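Local coordinates for major capsid protein (Faustovirus, PDB 5J7O) that probably builds the capsid shell of a large double-stranded DNA virus, as a double jelly-roll subunit that assembles into trimers, at residues B[107-112]-B[293-298]; B[103-108]-B[390-395]; B[181-186]-B[224-229]. All blocks are in the same frame, centred on the assembly; numbering follows the deposited sequence.

How the contacts relate
Contacts 1 and 2 share Val107 and Gln108 and both use strand 99-109, which lies between strands 293-298 and 389-401 in one antiparallel sheet; their centres are about 8 Å apart. Contact 3 lies about 8 Å from contact 1 and 12 Å from contact 2, centre to centre, where helix 181-185 and the end of helix 216-225 pack against this sheet. Along the chain the order is 103-112, 181-186, 224-229, 293-298 and 390-395, so contact 3 is nested inside the loops closed by the other two. Distant parts of the sequence thus converge on one jelly-roll sheet, and all three contacts also reach the second subunit of the trimer.

Contact 1: B[107-112]-B[293-298]; sequences VQLAAT and LNMFVP
Strand residues 107-109 run antiparallel to strand 293-298, their directions 163° apart and their axes 4.9 Å from each other at the closest; the pairing covers Leu293 to Met295. Val107 and Met295 make a hydrogen-bonded pair, in which Val107 N reaches Met295 O at 2.8 Å and Met295 N returns to Val107 O. Leu109 and Leu293 make the other, with Leu109 N at 3.0 Å from Leu293 O. Between them Gln108 and Asn294 form a non-hydrogen-bonded pair, and here the side chains provide a bond of their own: Gln108 NE2 donates to Asn294 OD1 over 2.9 Å. The two chains lie alongside each other and point the same way, yet their amide planes stand 85° apart. NE2 nevertheless lies in the Asn294 carbonyl plane, on a lone pair of OD1. His106 NE2 is a second partner of the same OD1, and Asn294 ND2 binds Gln292 OE1, which fixes the rotation of the amide. The other face is apolar. Met295 bends at its last torsion (chi3 -64°), bringing CE to 4.1 Å from Val107 CB and 4.2 Å from Leu109 CD1, while Leu109 CD1 also touches Leu293 CD2. Leu185 packs on Val107 and Met295 there, whereas Arg541 of the second subunit packs on Gln108 and Asn294. One face turned to the protein interior and the other to a neighbouring subunit fits a jelly-roll sheet in a trimeric double jelly-roll capsid protein.

Contact 2: B[103-108]-B[390-395]; sequences MVVHVQ and QNIELY
Tyr395 pairs with Val104 across two antiparallel strands, Tyr395 N donating to Val104 O at 2.7 Å, and its side chain then runs back over Val104 and His106. Its CB lies 3.2 Å from Val104 O and also touches Val104 CG1; CG and CD1 stay near that same carbonyl oxygen. With CG beside the backbone N (chi1 -72°), the ring is carried along the strand, so that CE1 comes to 3.7 Å from His106 CB. At the tip, OH bonds a water at 2.7 Å, which lies in the ring plane at its edge. That water also binds His106 ND1 at 2.6 Å and donates to Glu393 OE1 at 2.6 Å, tying three side chains of the two strands together on one face. Six backbone hydrogen bonds, from the Val104-Tyr395 pair to Gln108 and Gln390, hold the strands together beneath this polar group. They join strands 99-109 and 389-401 in a jelly-roll sheet whose opposite face is apolar: Val105 spreads its two methyls, CG1 meeting Ile392 CG1 at 3.6 Å and CG2 meeting Leu394 CD1 at 3.6 Å, and the CD1 of Ile392 continues to Val107 CG2. On the polar face Phe296 stacks on the His106 ring and meets Tyr395 edge-to-face, and Tyr540 of the second subunit also reaches Tyr395. Glu393 uses its other oxygen, OE2, in a salt bridge with Lys75, while Asn391 OD1 accepts a hydrogen bond from Arg77.

Contact 3: B[181-186]-B[224-229]; sequences PGLRLF and RLIGQE
Ile226, the first residue to leave helical geometry at the end of helix 216-225, packs against Gly182 and Leu183. Its CG1 lies between its own backbone N and carbonyl carbon (chi1 57°), a setting that sends CD1 to 3.9 Å from Leu183 CG and leaves CG2 at 3.9 Å from Leu183 CD2, so both branches of the isoleucine bear on the leucine. The glycine, having no side chain, lets the backbones close in: Gly182 CA and Ile226 CA are 4.2 Å apart. Ile226 O accepts the contact's hydrogen bond from Gly182 N at 2.9 Å, with the donor tilted 25° from the carbonyl plane. This N-H belongs to the first turn of helix 181-185, where the helix itself offers no preceding carbonyl, and the loop supplies one instead. Pro181 CD also lies against Ile226 O, at 3.2 Å. Gly227 follows with positive phi (79°), turning the chain so that its own O comes to 3.5 Å from the same Pro181 CD. Gln228 comes next, its OE1 bonded to Tyr180 N just ahead of the helix. Glu229 leads away to a salt bridge with Arg274 of the third subunit. The joint lies over the sheet that holds strands 99-109 and 293-298: from the short helix Leu185 reaches Val107 and Met295, and from helix 216-225 Leu225 reaches Phe296 and Pro298.

Contact 1: B[107-112]-B[293-298]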
loop_
_atom_site.group_PDB
_atom_site.type_symbol
_atom_site.label_atom_id
_atom_site.label_comp_id
_atom_site.label_asym_id
_atom_site.label_seq_id
_atom_site.Cartn_x
_atom_site.Cartn_y
_atom_site.Cartn_z
ATOM N N VAL B 107 -19.804 19.604 -2.232
ATOM C CA VAL B 107 -19.880 20.140 -3.585
ATOM C C VAL B 107 -20.466 19.069 -4.491
ATOM O O VAL B 107 -20.091 17.896 -4.402
ATOM C CB VAL B 107 -18.503 20.599 -4.107
ATOM C CG1 VAL B 107 -18.659 21.341 -5.428
ATOM C CG2 VAL B 107 -17.804 21.468 -3.075
ATOM N N GLN B 108 -21.387 19.475 -5.362
ATOM C CA GLN B 108 -22.092 18.555 -6.247
ATOM C C GLN B 108 -22.013 19.085 -7.669
ATOM O O GLN B 108 -22.520 20.174 -7.957
ATOM C CB GLN B 108 -23.548 18.387 -5.809
ATOM C CG GLN B 108 -24.208 17.114 -6.303
ATOM C CD GLN B 108 -25.594 16.922 -5.720
ATOM O OE1 GLN B 108 -26.467 17.775 -5.871
ATOM N NE2 GLN B 108 -25.800 15.801 -5.040
ATOM N N LEU B 109 -21.384 18.318 -8.553
ATOM C CA LEU B 109 -21.184 18.704 -9.943
ATOM C C LEU B 109 -21.979 17.769 -10.844
ATOM O O LEU B 109 -21.888 16.544 -10.707
ATOM C CB LEU B 109 -19.698 18.674 -10.304
ATOM C CG LEU B 109 -18.812 19.492 -9.360
ATOM C CD1 LEU B 109 -17.338 19.312 -9.691
ATOM C CD2 LEU B 109 -19.198 20.963 -9.403
ATOM N N ALA B 110 -22.751 18.349 -11.760
ATOM C CA ALA B 110 -23.679 17.572 -12.570
ATOM C C ALA B 110 -22.940 16.582 -13.461
ATOM O O ALA B 110 -21.813 16.827 -13.904
ATOM C CB ALA B 110 -24.540 18.503 -13.426
ATOM N N ALA B 111 -23.586 15.443 -13.711
ATOM C CA ALA B 111 -23.080 14.498 -14.695
ATOM C C ALA B 111 -22.924 15.195 -16.038
ATOM O O ALA B 111 -23.754 16.024 -16.426
ATOM C CB ALA B 111 -24.021 13.299 -14.820
ATOM N N THR B 112 -21.847 14.872 -16.747
ATOM C CA THR B 112 -21.454 15.686 -17.886
ATOM C C THR B 112 -20.791 14.816 -18.944
ATOM O O THR B 112 -20.261 13.740 -18.654
ATOM C CB THR B 112 -20.519 16.820 -17.443
ATOM O OG1 THR B 112 -20.330 17.747 -18.517
ATOM C CG2 THR B 112 -19.174 16.263 -17.008
ATOM N N LEU B 293 -20.395 14.062 -9.624
ATOM C CA LEU B 293 -19.289 14.035 -8.677
ATOM C C LEU B 293 -19.719 14.692 -7.372
ATOM O O LEU B 293 -20.100 15.868 -7.357
ATOM C CB LEU B 293 -18.068 14.738 -9.265
ATOM C CG LEU B 293 -16.776 14.617 -8.455
ATOM C CD1 LEU B 293 -16.395 13.156 -8.276
ATOM C CD2 LEU B 293 -15.648 15.389 -9.121
ATOM N N ASN B 294 -19.660 13.934 -6.281
ATOM C CA ASN B 294 -20.011 14.424 -4.954
ATOM C C ASN B 294 -18.759 14.440 -4.091
ATOM O O ASN B 294 -18.112 13.404 -3.908
ATOM C CB ASN B 294 -21.095 13.556 -4.316
ATOM C CG ASN B 294 -22.453 13.767 -4.947
ATOM O OD1 ASN B 294 -23.232 14.610 -4.503
ATOM N ND2 ASN B 294 -22.747 12.999 -5.990
ATOM N N MET B 295 -18.422 15.614 -3.567
ATOM C CA MET B 295 -17.242 15.789 -2.739
ATOM C C MET B 295 -17.632 16.446 -1.424
ATOM O O MET B 295 -18.548 17.270 -1.369
ATOM C CB MET B 295 -16.180 16.638 -3.453
ATOM C CG MET B 295 -15.722 16.058 -4.784
ATOM S SD MET B 295 -14.523 17.090 -5.652
ATOM C CE MET B 295 -15.499 18.555 -5.986
ATOM N N PHE B 296 -16.938 16.054 -0.360
ATOM C CA PHE B 296 -17.010 16.709 0.943
ATOM C C PHE B 296 -15.602 17.216 1.232
ATOM O O PHE B 296 -14.784 16.508 1.822
ATOM C CB PHE B 296 -17.514 15.759 2.034
ATOM C CG PHE B 296 -19.012 15.687 2.137
ATOM C CD1 PHE B 296 -19.743 14.911 1.254
ATOM C CD2 PHE B 296 -19.688 16.387 3.124
ATOM C CE1 PHE B 296 -21.122 14.839 1.349
ATOM C CE2 PHE B 296 -21.065 16.319 3.225
ATOM C CZ PHE B 296 -21.783 15.544 2.336
ATOM N N VAL B 297 -15.321 18.443 0.806
ATOM C CA VAL B 297 -13.984 19.016 0.918
ATOM C C VAL B 297 -13.818 19.614 2.311
ATOM O O VAL B 297 -14.512 20.583 2.651
ATOM C CB VAL B 297 -13.730 20.073 -0.167
ATOM C CG1 VAL B 297 -12.309 20.605 -0.068
ATOM C CG2 VAL B 297 -13.985 19.484 -1.546
ATOM N N PRO B 298 -12.924 19.078 3.137
ATOM C CA PRO B 298 -12.716 19.656 4.467
ATOM C C PRO B 298 -11.990 20.988 4.382
ATOM O O PRO B 298 -11.142 21.209 3.513
ATOM C CB PRO B 298 -11.857 18.606 5.185
ATOM C CG PRO B 298 -11.933 17.366 4.324
ATOM C CD PRO B 298 -12.118 17.865 2.932
#

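Contact 2: B[103-108]-B[390-395]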
loop_
_atom_site.group_PDB
_atom_site.type_symbol
_atom_site.label_atom_id
_atom_site.label_comp_id
_atom_site.label_asym_id
_atom_site.label_seq_id
_atom_site.Cartn_x
_atom_site.Cartn_y
_atom_site.Cartn_z
ATOM N N MET B 103 -15.024 21.888 9.799
ATOM C CA MET B 103 -15.897 22.299 8.710
ATOM C C MET B 103 -15.585 21.493 7.458
ATOM O O MET B 103 -14.422 21.185 7.180
ATOM C CB MET B 103 -15.751 23.797 8.414
ATOM C CG MET B 103 -16.132 24.697 9.577
ATOM S SD MET B 103 -16.029 26.450 9.168
ATOM C CE MET B 103 -16.597 27.182 10.702
ATOM N N VAL B 104 -16.631 21.160 6.709
ATOM C CA VAL B 104 -16.497 20.423 5.458
ATOM C C VAL B 104 -17.590 20.902 4.512
ATOM O O VAL B 104 -18.720 21.168 4.932
ATOM C CB VAL B 104 -16.552 18.896 5.697
ATOM C CG1 VAL B 104 -17.905 18.472 6.251
ATOM C CG2 VAL B 104 -16.219 18.138 4.428
ATOM N N VAL B 105 -17.245 21.035 3.235
ATOM C CA VAL B 105 -18.125 21.635 2.237
ATOM C C VAL B 105 -18.530 20.563 1.236
ATOM O O VAL B 105 -17.675 19.963 0.573
ATOM C CB VAL B 105 -17.452 22.819 1.528
ATOM C CG1 VAL B 105 -18.347 23.347 0.423
ATOM C CG2 VAL B 105 -17.127 23.919 2.522
ATOM N N HIS B 106 -19.835 20.328 1.123
ATOM C CA HIS B 106 -20.368 19.408 0.128
ATOM C C HIS B 106 -20.480 20.126 -1.211
ATOM O O HIS B 106 -21.161 21.150 -1.312
ATOM C CB HIS B 106 -21.730 18.877 0.570
ATOM C CG HIS B 106 -22.412 18.025 -0.456
ATOM N ND1 HIS B 106 -23.782 18.001 -0.612
ATOM C CD2 HIS B 106 -21.915 17.162 -1.373
ATOM C CE1 HIS B 106 -24.098 17.164 -1.583
ATOM N NE2 HIS B 106 -22.984 16.641 -2.062
ATOM N N VAL B 107 -19.804 19.604 -2.232
ATOM C CA VAL B 107 -19.880 20.140 -3.585
ATOM C C VAL B 107 -20.466 19.069 -4.491
ATOM O O VAL B 107 -20.091 17.896 -4.402
ATOM C CB VAL B 107 -18.503 20.599 -4.107
ATOM C CG1 VAL B 107 -18.659 21.341 -5.428
ATOM C CG2 VAL B 107 -17.804 21.468 -3.075
ATOM N N GLN B 108 -21.387 19.475 -5.362
ATOM C CA GLN B 108 -22.092 18.555 -6.247
ATOM C C GLN B 108 -22.013 19.085 -7.669
ATOM O O GLN B 108 -22.520 20.174 -7.957
ATOM C CB GLN B 108 -23.548 18.387 -5.809
ATOM C CG GLN B 108 -24.208 17.114 -6.303
ATOM C CD GLN B 108 -25.594 16.922 -5.720
ATOM O OE1 GLN B 108 -26.467 17.775 -5.871
ATOM N NE2 GLN B 108 -25.800 15.801 -5.040
ATOM N N GLN B 390 -24.603 21.762 -8.836
ATOM C CA GLN B 390 -25.971 21.477 -8.425
ATOM C C GLN B 390 -26.225 21.758 -6.951
ATOM O O GLN B 390 -27.375 22.008 -6.576
ATOM C CB GLN B 390 -26.317 20.022 -8.749
ATOM C CG GLN B 390 -26.214 19.699 -10.231
ATOM C CD GLN B 390 -26.655 18.289 -10.557
ATOM O OE1 GLN B 390 -26.091 17.317 -10.054
ATOM N NE2 GLN B 390 -27.672 18.169 -11.404
ATOM N N ASN B 391 -25.191 21.733 -6.113
ATOM C CA ASN B 391 -25.373 21.995 -4.693
ATOM C C ASN B 391 -24.023 22.284 -4.058
ATOM O O ASN B 391 -23.022 21.646 -4.395
ATOM C CB ASN B 391 -26.046 20.809 -3.987
ATOM C CG ASN B 391 -26.230 21.043 -2.501
ATOM O OD1 ASN B 391 -27.034 21.880 -2.088
ATOM N ND2 ASN B 391 -25.491 20.299 -1.687
ATOM N N ILE B 392 -24.003 23.253 -3.145
ATOM C CA ILE B 392 -22.837 23.480 -2.300
ATOM C C ILE B 392 -23.309 23.961 -0.931
ATOM O O ILE B 392 -24.063 24.933 -0.818
ATOM C CB ILE B 392 -21.833 24.452 -2.955
ATOM C CG1 ILE B 392 -20.538 24.506 -2.143
ATOM C CG2 ILE B 392 -22.421 25.845 -3.131
ATOM C CD1 ILE B 392 -19.391 25.178 -2.864
ATOM N N GLU B 393 -22.896 23.250 0.117
ATOM C CA GLU B 393 -23.329 23.535 1.477
ATOM C C GLU B 393 -22.153 23.371 2.423
ATOM O O GLU B 393 -21.326 22.471 2.249
ATOM C CB GLU B 393 -24.477 22.609 1.908
ATOM C CG GLU B 393 -25.839 22.982 1.348
ATOM C CD GLU B 393 -26.916 21.980 1.726
ATOM O OE1 GLU B 393 -26.762 20.786 1.393
ATOM O OE2 GLU B 393 -27.911 22.385 2.363
ATOM N N LEU B 394 -22.085 24.240 3.428
ATOM C CA LEU B 394 -21.038 24.190 4.439
ATOM C C LEU B 394 -21.557 23.449 5.664
ATOM O O LEU B 394 -22.579 23.836 6.242
ATOM C CB LEU B 394 -20.576 25.595 4.826
ATOM C CG LEU B 394 -19.638 25.657 6.035
ATOM C CD1 LEU B 394 -18.355 24.881 5.770
ATOM C CD2 LEU B 394 -19.332 27.097 6.417
ATOM N N TYR B 395 -20.855 22.391 6.056
ATOM C CA TYR B 395 -21.180 21.622 7.249
ATOM C C TYR B 395 -20.289 22.086 8.394
ATOM O O TYR B 395 -19.062 22.120 8.255
ATOM C CB TYR B 395 -20.992 20.123 7.006
ATOM C CG TYR B 395 -22.031 19.492 6.104
ATOM C CD1 TYR B 395 -22.239 19.958 4.812
ATOM C CD2 TYR B 395 -22.790 18.415 6.539
ATOM C CE1 TYR B 395 -23.184 19.381 3.986
ATOM C CE2 TYR B 395 -23.736 17.829 5.720
ATOM C CZ TYR B 395 -23.929 18.316 4.444
ATOM O OH TYR B 395 -24.869 17.738 3.624
HETATM O O HOH W 1 -25.633 18.477 1.121
#

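Contact 3: B[181-186]-B[224-229]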
loop_
_atom_site.group_PDB
_atom_site.type_symbol
_atom_site.label_atom_id
_atom_site.label_comp_id
_atom_site.label_asym_id
_atom_site.label_seq_id
_atom_site.Cartn_x
_atom_site.Cartn_y
_atom_site.Cartn_z
ATOM N N PRO B 181 -9.706 16.738 -7.658
ATOM C CA PRO B 181 -10.516 17.900 -8.058
ATOM C C PRO B 181 -10.953 18.751 -6.883
ATOM O O PRO B 181 -11.034 19.978 -7.009
ATOM C CB PRO B 181 -11.718 17.265 -8.776
ATOM C CG PRO B 181 -11.345 15.827 -9.012
ATOM C CD PRO B 181 -10.393 15.465 -7.925
ATOM N N GLY B 182 -11.230 18.129 -5.737
ATOM C CA GLY B 182 -11.644 18.900 -4.580
ATOM C C GLY B 182 -10.556 19.817 -4.067
ATOM O O GLY B 182 -10.839 20.819 -3.410
ATOM N N LEU B 183 -9.297 19.496 -4.367
ATOM C CA LEU B 183 -8.208 20.355 -3.922
ATOM C C LEU B 183 -8.007 21.535 -4.863
ATOM O O LEU B 183 -7.721 22.647 -4.407
ATOM C CB LEU B 183 -6.918 19.548 -3.791
ATOM C CG LEU B 183 -6.936 18.436 -2.745
ATOM C CD1 LEU B 183 -5.550 17.843 -2.572
ATOM C CD2 LEU B 183 -7.472 18.953 -1.419
ATOM N N ARG B 184 -8.151 21.319 -6.173
ATOM C CA ARG B 184 -7.985 22.421 -7.114
ATOM C C ARG B 184 -9.228 23.294 -7.198
ATOM O O ARG B 184 -9.119 24.484 -7.512
ATOM C CB ARG B 184 -7.641 21.895 -8.508
ATOM C CG ARG B 184 -6.906 22.917 -9.358
ATOM C CD ARG B 184 -6.640 22.428 -10.771
ATOM N NE ARG B 184 -5.652 23.277 -11.431
ATOM C CZ ARG B 184 -5.366 23.233 -12.728
ATOM N NH1 ARG B 184 -6.001 22.383 -13.522
ATOM N NH2 ARG B 184 -4.449 24.047 -13.232
ATOM N N LEU B 185 -10.405 22.723 -6.923
ATOM C CA LEU B 185 -11.653 23.461 -7.090
ATOM C C LEU B 185 -11.662 24.737 -6.260
ATOM O O LEU B 185 -12.185 25.768 -6.699
ATOM C CB LEU B 185 -12.839 22.576 -6.714
ATOM C CG LEU B 185 -14.217 23.209 -6.906
ATOM C CD1 LEU B 185 -14.512 23.400 -8.386
ATOM C CD2 LEU B 185 -15.291 22.370 -6.244
ATOM N N PHE B 186 -11.086 24.691 -5.063
ATOM C CA PHE B 186 -11.056 25.849 -4.174
ATOM C C PHE B 186 -9.760 26.610 -4.427
ATOM O O PHE B 186 -8.707 26.263 -3.885
ATOM C CB PHE B 186 -11.179 25.418 -2.716
ATOM C CG PHE B 186 -12.533 24.868 -2.353
ATOM C CD1 PHE B 186 -13.561 24.833 -3.282
ATOM C CD2 PHE B 186 -12.778 24.396 -1.075
ATOM C CE1 PHE B 186 -14.804 24.332 -2.945
ATOM C CE2 PHE B 186 -14.019 23.894 -0.732
ATOM C CZ PHE B 186 -15.033 23.863 -1.668
ATOM N N ARG B 224 -11.728 9.897 -1.268
ATOM C CA ARG B 224 -13.155 9.940 -1.569
ATOM C C ARG B 224 -13.764 11.292 -1.217
ATOM O O ARG B 224 -14.733 11.717 -1.856
ATOM C CB ARG B 224 -13.887 8.819 -0.831
ATOM C CG ARG B 224 -13.454 7.419 -1.240
ATOM C CD ARG B 224 -14.576 6.412 -1.038
ATOM N NE ARG B 224 -14.200 5.074 -1.488
ATOM C CZ ARG B 224 -14.150 4.004 -0.703
ATOM N NH1 ARG B 224 -14.466 4.104 0.581
ATOM N NH2 ARG B 224 -13.796 2.829 -1.203
ATOM N N LEU B 225 -13.213 11.981 -0.215
ATOM C CA LEU B 225 -13.734 13.294 0.152
ATOM C C LEU B 225 -13.491 14.318 -0.950
ATOM O O LEU B 225 -14.350 15.167 -1.217
ATOM C CB LEU B 225 -13.099 13.766 1.460
ATOM C CG LEU B 225 -13.532 13.066 2.749
ATOM C CD1 LEU B 225 -12.706 13.563 3.927
ATOM C CD2 LEU B 225 -15.013 13.281 3.000
ATOM N N ILE B 226 -12.332 14.251 -1.607
ATOM C CA ILE B 226 -11.935 15.255 -2.585
ATOM C C ILE B 226 -12.106 14.763 -4.019
ATOM O O ILE B 226 -11.607 15.400 -4.950
ATOM C CB ILE B 226 -10.494 15.723 -2.334
ATOM C CG1 ILE B 226 -9.536 14.530 -2.374
ATOM C CG2 ILE B 226 -10.396 16.442 -0.997
ATOM C CD1 ILE B 226 -8.133 14.864 -1.931
ATOM N N GLY B 227 -12.790 13.639 -4.217
ATOM C CA GLY B 227 -13.138 13.202 -5.555
ATOM C C GLY B 227 -12.042 12.522 -6.341
ATOM O O GLY B 227 -12.114 12.487 -7.573
ATOM N N GLN B 228 -11.025 11.984 -5.675
ATOM C CA GLN B 228 -9.989 11.208 -6.345
ATOM C C GLN B 228 -10.402 9.742 -6.373
ATOM O O GLN B 228 -10.832 9.194 -5.354
ATOM C CB GLN B 228 -8.643 11.373 -5.638
ATOM C CG GLN B 228 -7.528 10.487 -6.184
ATOM C CD GLN B 228 -7.037 10.928 -7.551
ATOM O OE1 GLN B 228 -7.361 12.019 -8.023
ATOM N NE2 GLN B 228 -6.245 10.077 -8.195
ATOM N N GLU B 229 -10.278 9.116 -7.541
ATOM C CA GLU B 229 -10.657 7.718 -7.677
ATOM C C GLU B 229 -9.762 6.838 -6.811
ATOM O O GLU B 229 -8.605 7.165 -6.534
ATOM C CB GLU B 229 -10.578 7.281 -9.141
ATOM C CG GLU B 229 -9.183 7.348 -9.741
ATOM C CD GLU B 229 -9.184 7.131 -11.242
ATOM O OE1 GLU B 229 -10.281 6.993 -11.824
ATOM O OE2 GLU B 229 -8.089 7.102 -11.841
#